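PDB 1QO7: epoxide hydrolase from Aspergillus niger, which probably catalyses the hydrolysis of epoxides to vicinal diols. Local coordinates for residues I191-G196 / L211-M216; F162-N167 / Y312-P317. The protein carries 2 engineered substitutions. All coordinates share one frame; numbering follows the deposited sequence.

Contact 1 (I191-G196 / L211-M216)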
loop_
_atom_site.group_PDB
_atom_site.type_symbol
_atom_site.label_atom_id
_atom_site.label_comp_id
_atom_site.label_asym_id
_atom_site.label_seq_id
_atom_site.Cartn_x
_atom_site.Cartn_y
_atom_site.Cartn_z
ATOM N N ILE A 191 -6.590 -14.837 9.016
ATOM C CA ILE A 191 -6.117 -15.843 8.070
ATOM C C ILE A 191 -6.369 -17.241 8.626
ATOM O O ILE A 191 -6.632 -18.182 7.877
ATOM C CB ILE A 191 -4.613 -15.657 7.771
ATOM C CG1 ILE A 191 -4.417 -14.351 6.995
ATOM C CG2 ILE A 191 -4.076 -16.850 6.984
ATOM C CD1 ILE A 191 -2.967 -13.959 6.787
ATOM N N GLY A 192 -6.300 -17.368 9.946
ATOM C CA GLY A 192 -6.542 -18.653 10.567
ATOM C C GLY A 192 -7.956 -19.144 10.312
ATOM O O GLY A 192 -8.209 -20.344 10.366
ATOM N N SER A 193 -8.884 -18.228 10.041
ATOM C CA SER A 193 -10.266 -18.628 9.779
ATOM C C SER A 193 -10.391 -19.186 8.365
ATOM O O SER A 193 -11.239 -20.045 8.107
ATOM C CB SER A 193 -11.233 -17.448 9.964
ATOM O OG SER A 193 -11.065 -16.474 8.950
ATOM N N PHE A 194 -9.552 -18.698 7.455
ATOM C CA PHE A 194 -9.562 -19.186 6.077
ATOM C C PHE A 194 -8.971 -20.586 6.091
ATOM O O PHE A 194 -9.491 -21.505 5.454
ATOM C CB PHE A 194 -8.710 -18.298 5.156
ATOM C CG PHE A 194 -9.383 -17.019 4.739
ATOM C CD1 PHE A 194 -9.443 -15.931 5.603
ATOM C CD2 PHE A 194 -9.954 -16.902 3.472
ATOM C CE1 PHE A 194 -10.061 -14.737 5.213
ATOM C CE2 PHE A 194 -10.574 -15.714 3.071
ATOM C CZ PHE A 194 -10.628 -14.631 3.941
ATOM N N VAL A 195 -7.874 -20.743 6.827
ATOM C CA VAL A 195 -7.219 -22.041 6.933
ATOM C C VAL A 195 -8.155 -22.985 7.677
ATOM O O VAL A 195 -8.328 -24.141 7.285
ATOM C CB VAL A 195 -5.867 -21.922 7.685
ATOM C CG1 VAL A 195 -5.245 -23.298 7.888
ATOM C CG2 VAL A 195 -4.920 -21.040 6.890
ATOM N N GLY A 196 -8.772 -22.486 8.744
ATOM C CA GLY A 196 -9.696 -23.306 9.512
ATOM C C GLY A 196 -10.854 -23.822 8.673
ATOM O O GLY A 196 -11.275 -24.975 8.816
ATOM N N LEU A 211 -14.920 -20.410 14.509
ATOM C CA LEU A 211 -14.296 -19.226 13.925
ATOM C C LEU A 211 -14.834 -17.943 14.540
ATOM O O LEU A 211 -15.923 -17.932 15.117
ATOM C CB LEU A 211 -14.583 -19.186 12.422
ATOM C CG LEU A 211 -14.312 -20.445 11.590
ATOM C CD1 LEU A 211 -14.778 -20.207 10.157
ATOM C CD2 LEU A 211 -12.827 -20.780 11.632
ATOM N N ASN A 212 -14.058 -16.863 14.433
ATOM C CA ASN A 212 -14.530 -15.573 14.906
ATOM C C ASN A 212 -14.424 -14.536 13.776
ATOM O O ASN A 212 -14.442 -13.328 14.006
ATOM C CB ASN A 212 -13.820 -15.127 16.206
ATOM C CG ASN A 212 -12.325 -14.962 16.054
ATOM O OD1 ASN A 212 -11.825 -13.843 15.897
ATOM N ND2 ASN A 212 -11.596 -16.070 16.122
ATOM N N LEU A 213 -14.332 -15.045 12.547
ATOM C CA LEU A 213 -14.298 -14.221 11.338
ATOM C C LEU A 213 -14.911 -15.020 10.194
ATOM O O LEU A 213 -14.530 -16.162 9.954
ATOM C CB LEU A 213 -12.872 -13.821 10.940
ATOM C CG LEU A 213 -12.830 -13.070 9.597
ATOM C CD1 LEU A 213 -13.464 -11.699 9.768
ATOM C CD2 LEU A 213 -11.407 -12.927 9.103
ATOM N N CYS A 214 -15.869 -14.418 9.499
ATOM C CA CYS A 214 -16.507 -15.071 8.367
ATOM C C CYS A 214 -16.666 -14.041 7.259
ATOM O O CYS A 214 -17.757 -13.518 7.038
ATOM C CB CYS A 214 -17.877 -15.633 8.766
ATOM S SG CYS A 214 -18.613 -16.771 7.545
ATOM N N ALA A 215 -15.565 -13.741 6.578
ATOM C CA ALA A 215 -15.571 -12.773 5.486
ATOM C C ALA A 215 -16.433 -13.320 4.353
ATOM O O ALA A 215 -16.164 -14.399 3.827
ATOM C CB ALA A 215 -14.148 -12.530 4.996
ATOM N N MET A 216 -17.471 -12.575 3.984
ATOM C CA MET A 216 -18.367 -13.010 2.921
ATOM C C MET A 216 -19.231 -11.870 2.398
ATOM O O MET A 216 -19.316 -10.806 3.009
ATOM C CB MET A 216 -19.279 -14.127 3.433
ATOM C CG MET A 216 -20.258 -13.665 4.501
ATOM S SD MET A 216 -21.275 -15.003 5.136
ATOM C CE MET A 216 -22.247 -15.381 3.659
HETATM O O HOH W 1 -12.964 -16.276 7.130
#

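Contact 2 (F162-N167 / Y312-P317)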
loop_
_atom_site.group_PDB
_atom_site.type_symbol
_atom_site.label_atom_id
_atom_site.label_comp_id
_atom_site.label_asym_id
_atom_site.label_seq_id
_atom_site.Cartn_x
_atom_site.Cartn_y
_atom_site.Cartn_z
ATOM N N PHE A 162 2.951 -21.008 -2.546
ATOM C CA PHE A 162 2.437 -21.593 -1.308
ATOM C C PHE A 162 1.139 -20.850 -1.001
ATOM O O PHE A 162 1.108 -19.618 -1.030
ATOM C CB PHE A 162 3.455 -21.378 -0.182
ATOM C CG PHE A 162 3.371 -22.387 0.930
ATOM C CD1 PHE A 162 3.888 -23.669 0.765
ATOM C CD2 PHE A 162 2.801 -22.048 2.153
ATOM C CE1 PHE A 162 3.849 -24.597 1.802
ATOM C CE2 PHE A 162 2.755 -22.971 3.196
ATOM C CZ PHE A 162 3.281 -24.248 3.021
ATOM N N GLY A 163 0.065 -21.582 -0.727
ATOM C CA GLY A 163 -1.202 -20.926 -0.454
ATOM C C GLY A 163 -1.926 -21.395 0.790
ATOM O O GLY A 163 -1.343 -22.060 1.644
ATOM N N LEU A 164 -3.206 -21.051 0.885
ATOM C CA LEU A 164 -4.017 -21.428 2.032
ATOM C C LEU A 164 -4.135 -22.936 2.207
ATOM O O LEU A 164 -4.101 -23.433 3.334
ATOM C CB LEU A 164 -5.412 -20.808 1.922
ATOM C CG LEU A 164 -5.504 -19.281 2.048
ATOM C CD1 LEU A 164 -6.903 -18.837 1.666
ATOM C CD2 LEU A 164 -5.173 -18.846 3.469
ATOM N N MET A 165 -4.275 -23.672 1.106
ATOM C CA MET A 165 -4.398 -25.123 1.208
ATOM C C MET A 165 -3.103 -25.721 1.749
ATOM O O MET A 165 -3.132 -26.681 2.523
ATOM C CB MET A 165 -4.729 -25.741 -0.153
ATOM C CG MET A 165 -5.035 -27.240 -0.085
ATOM S SD MET A 165 -6.432 -27.638 1.016
ATOM C CE MET A 165 -7.817 -27.297 -0.076
ATOM N N ASP A 166 -1.969 -25.156 1.343
ATOM C CA ASP A 166 -0.675 -25.640 1.821
ATOM C C ASP A 166 -0.564 -25.398 3.325
ATOM O O ASP A 166 -0.062 -26.245 4.065
ATOM C CB ASP A 166 0.452 -24.935 1.072
ATOM C CG ASP A 166 0.383 -25.178 -0.426
ATOM O OD1 ASP A 166 0.475 -26.359 -0.840
ATOM O OD2 ASP A 166 0.225 -24.200 -1.190
ATOM N N ASN A 167 -1.031 -24.238 3.778
ATOM C CA ASN A 167 -1.018 -23.925 5.203
ATOM C C ASN A 167 -1.886 -24.937 5.945
ATOM O O ASN A 167 -1.507 -25.438 7.004
ATOM C CB ASN A 167 -1.558 -22.517 5.441
ATOM C CG ASN A 167 -0.502 -21.455 5.251
ATOM O OD1 ASN A 167 0.146 -21.043 6.205
ATOM N ND2 ASN A 167 -0.311 -21.020 4.013
ATOM N N TYR A 312 -2.225 -13.558 1.033
ATOM C CA TYR A 312 -3.120 -12.493 0.598
ATOM C C TYR A 312 -3.549 -12.585 -0.860
ATOM O O TYR A 312 -4.625 -12.105 -1.226
ATOM C CB TYR A 312 -2.503 -11.122 0.881
ATOM C CG TYR A 312 -2.735 -10.689 2.305
ATOM C CD1 TYR A 312 -1.882 -11.096 3.324
ATOM C CD2 TYR A 312 -3.855 -9.936 2.645
ATOM C CE1 TYR A 312 -2.139 -10.768 4.643
ATOM C CE2 TYR A 312 -4.127 -9.605 3.965
ATOM C CZ TYR A 312 -3.264 -10.028 4.959
ATOM O OH TYR A 312 -3.537 -9.745 6.274
ATOM N N ARG A 313 -2.729 -13.205 -1.697
ATOM C CA ARG A 313 -3.112 -13.315 -3.095
ATOM C C ARG A 313 -4.280 -14.287 -3.245
ATOM O O ARG A 313 -4.895 -14.349 -4.309
ATOM C CB ARG A 313 -1.919 -13.737 -3.964
ATOM C CG ARG A 313 -1.483 -15.185 -3.839
ATOM C CD ARG A 313 -0.148 -15.386 -4.558
ATOM N NE ARG A 313 0.833 -14.495 -3.969
ATOM C CZ ARG A 313 1.983 -14.879 -3.424
ATOM N NH1 ARG A 313 2.335 -16.156 -3.402
ATOM N NH2 ARG A 313 2.753 -13.977 -2.842
ATOM N N GLU A 314 -4.591 -15.030 -2.181
ATOM C CA GLU A 314 -5.719 -15.966 -2.200
ATOM C C GLU A 314 -6.904 -15.479 -1.364
ATOM O O GLU A 314 -8.053 -15.736 -1.715
ATOM C CB GLU A 314 -5.300 -17.359 -1.713
ATOM C CG GLU A 314 -4.182 -17.988 -2.530
ATOM C CD GLU A 314 -4.199 -19.508 -2.490
ATOM O OE1 GLU A 314 -4.619 -20.080 -1.463
ATOM O OE2 GLU A 314 -3.781 -20.133 -3.493
ATOM N N THR A 315 -6.634 -14.783 -0.259
ATOM C CA THR A 315 -7.716 -14.270 0.584
ATOM C C THR A 315 -8.259 -12.963 0.013
ATOM O O THR A 315 -9.426 -12.617 0.230
ATOM C CB THR A 315 -7.244 -13.985 2.026
ATOM O OG1 THR A 315 -6.241 -12.966 2.013
ATOM C CG2 THR A 315 -6.669 -15.239 2.658
ATOM N N THR A 316 -7.406 -12.246 -0.716
ATOM C CA THR A 316 -7.773 -10.965 -1.312
ATOM C C THR A 316 -7.521 -10.963 -2.820
ATOM O O THR A 316 -6.646 -10.248 -3.310
ATOM C CB THR A 316 -6.956 -9.818 -0.684
ATOM O OG1 THR A 316 -6.960 -9.956 0.741
ATOM C CG2 THR A 316 -7.553 -8.468 -1.057
ATOM N N PRO A 317 -8.285 -11.768 -3.572
ATOM C CA PRO A 317 -8.133 -11.850 -5.030
ATOM C C PRO A 317 -8.462 -10.516 -5.698
ATOM O O PRO A 317 -7.916 -10.188 -6.755
ATOM C CB PRO A 317 -9.126 -12.946 -5.420
ATOM C CG PRO A 317 -9.234 -13.781 -4.175
ATOM C CD PRO A 317 -9.296 -12.731 -3.102
HETATM O O HOH W 2 -4.712 -22.751 -1.537
#

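Contact 1 (I191-G196 / L211-M216)
Ser-193 is the residue to start from: in the first turn of helix 191-202 it faces residues 211-216, the end of a strand and the loop after it, and fits between Leu-211 and Leu-213. On the strand side, Leu-211 brings up one methyl, CD2, which settles 3.8 Å from Ser-193 CA and so packs on the helix backbone more than on the hydroxyl. Leu-213 works on the other end of the serine. Its CD2 lies 3.6 Å from Ser-193 OG, while its carbonyl oxygen stands 3.5 Å from Ser-193 CB. With chi1 at 69°, OG is tucked between the backbone N and carbonyl carbon of its own residue. There it reaches back to hydrogen-bond Asp-190 O, and it also accepts from water 1 at 2.6 Å from OG. The same water donates to Leu-213 O over 3.2 Å, making a polar bridge from helix to loop.

This is the beta-alpha-beta unit that in the alpha/beta-hydrolase fold carries the nucleophile elbow, here probably around Asp-190, the predicted nucleophile. Strand 184-188 leads through Asp-190 into helix 191-202, and the chain returns along the neighbouring parallel strand 206-211, whose C-terminal end runs out into the loop 212-216.

Phe-194 adds the contact nearest Ala-215. Its first bond heads away from the loop, but the ring swings back, and CZ comes 4.2 Å from Ala-215 CB. The approach is oblique, and Leu-213 CD2 meets CE1 in the same way at 4.5 Å. Water 1 lies 3.7 Å above one face of this ring, displaced toward the rim. Further out, the backbone of Leu-211 bonds to Gly-339 and Ser-341 of strand 337-342. On the side of strand 184-188, Asn-212 pairs through its backbone with Gly-188, and its ND2 reaches Gln-187 OE1.

Contact 2 (F162-N167 / Y312-P317)
The carboxylate of Glu-314 is met by Leu-164 N from above its plane, 49° out of it. The second flat group, the ring of Phe-162, has Asp-166 CB 3.4 Å above the centre of one face. The third, the Arg-313 guanidinium, only comes near Phe-162 O obliquely. Its bonds go outside the two segments: NH1 to Asp-161, and NH2 to Glu-44 of the second subunit, whose Phe-52 adds a cation-pi contact.

Gly-163 is the N-cap of helix 164-177 in the alpha/beta-hydrolase core, and the side chain of Glu-314, far off in sequence, accepts from the first-turn N-H of Leu-164. Glu-314 comes from the short helix 312-315, which also carries Tyr-312, a predicted proton donor. The bond from Leu-164 N to Glu-314 OE1 is 2.9 Å long and fairly straight at 161°. Water 2 extends the grip by one residue, donating to Glu-314 OE1 at 2.7 Å and accepting from Met-165 N. An extended chain beyond CG (chi2 -154°) carries the acid across. The helix end would be expected to favour its ionised form.

Next to the polar bonds is an apolar patch. The side chains of Leu-164 and Glu-314 run antiparallel alongside each other, bringing Leu-164 CD1 4.0 Å from Glu-314 CB. The same CD1 touches Thr-315 CG2 at 3.7 Å, the leucine lying across the threonine.

The first turn is also held from within. Asp-166 OD2 accepts from Gly-163 N at 2.7 Å through its anti lone pair, which is half of a capping box. Asn-167 comes at Gly-163 from its carbonyl end: Gly-163 O takes both Asn-167 N and Asn-167 ND2, the latter at 2.8 Å and from above the carbonyl plane.

In the fold
Helix 191-202 joins the two contacts, whose centres lie 12 Å apart. One side of its first turn packs on the loop in contact 1; another side receives both segments of contact 2. Phe-194 serves both: its CD2 lies 3.8 Å from Thr-315 CG2. Val-195 CG2 rests 3.9 Å from Asn-167 CB, and Ile-191 CD1 stands 3.9 Å from Tyr-312 CE1. The predicted catalytic residues gather around this helix start. The Leu-213 side chain is about 5 Å from the side chains of Asp-190 and His-372, and that of Thr-315 about 7 Å from Asp-190's, while contact 2 supplies Tyr-312 itself.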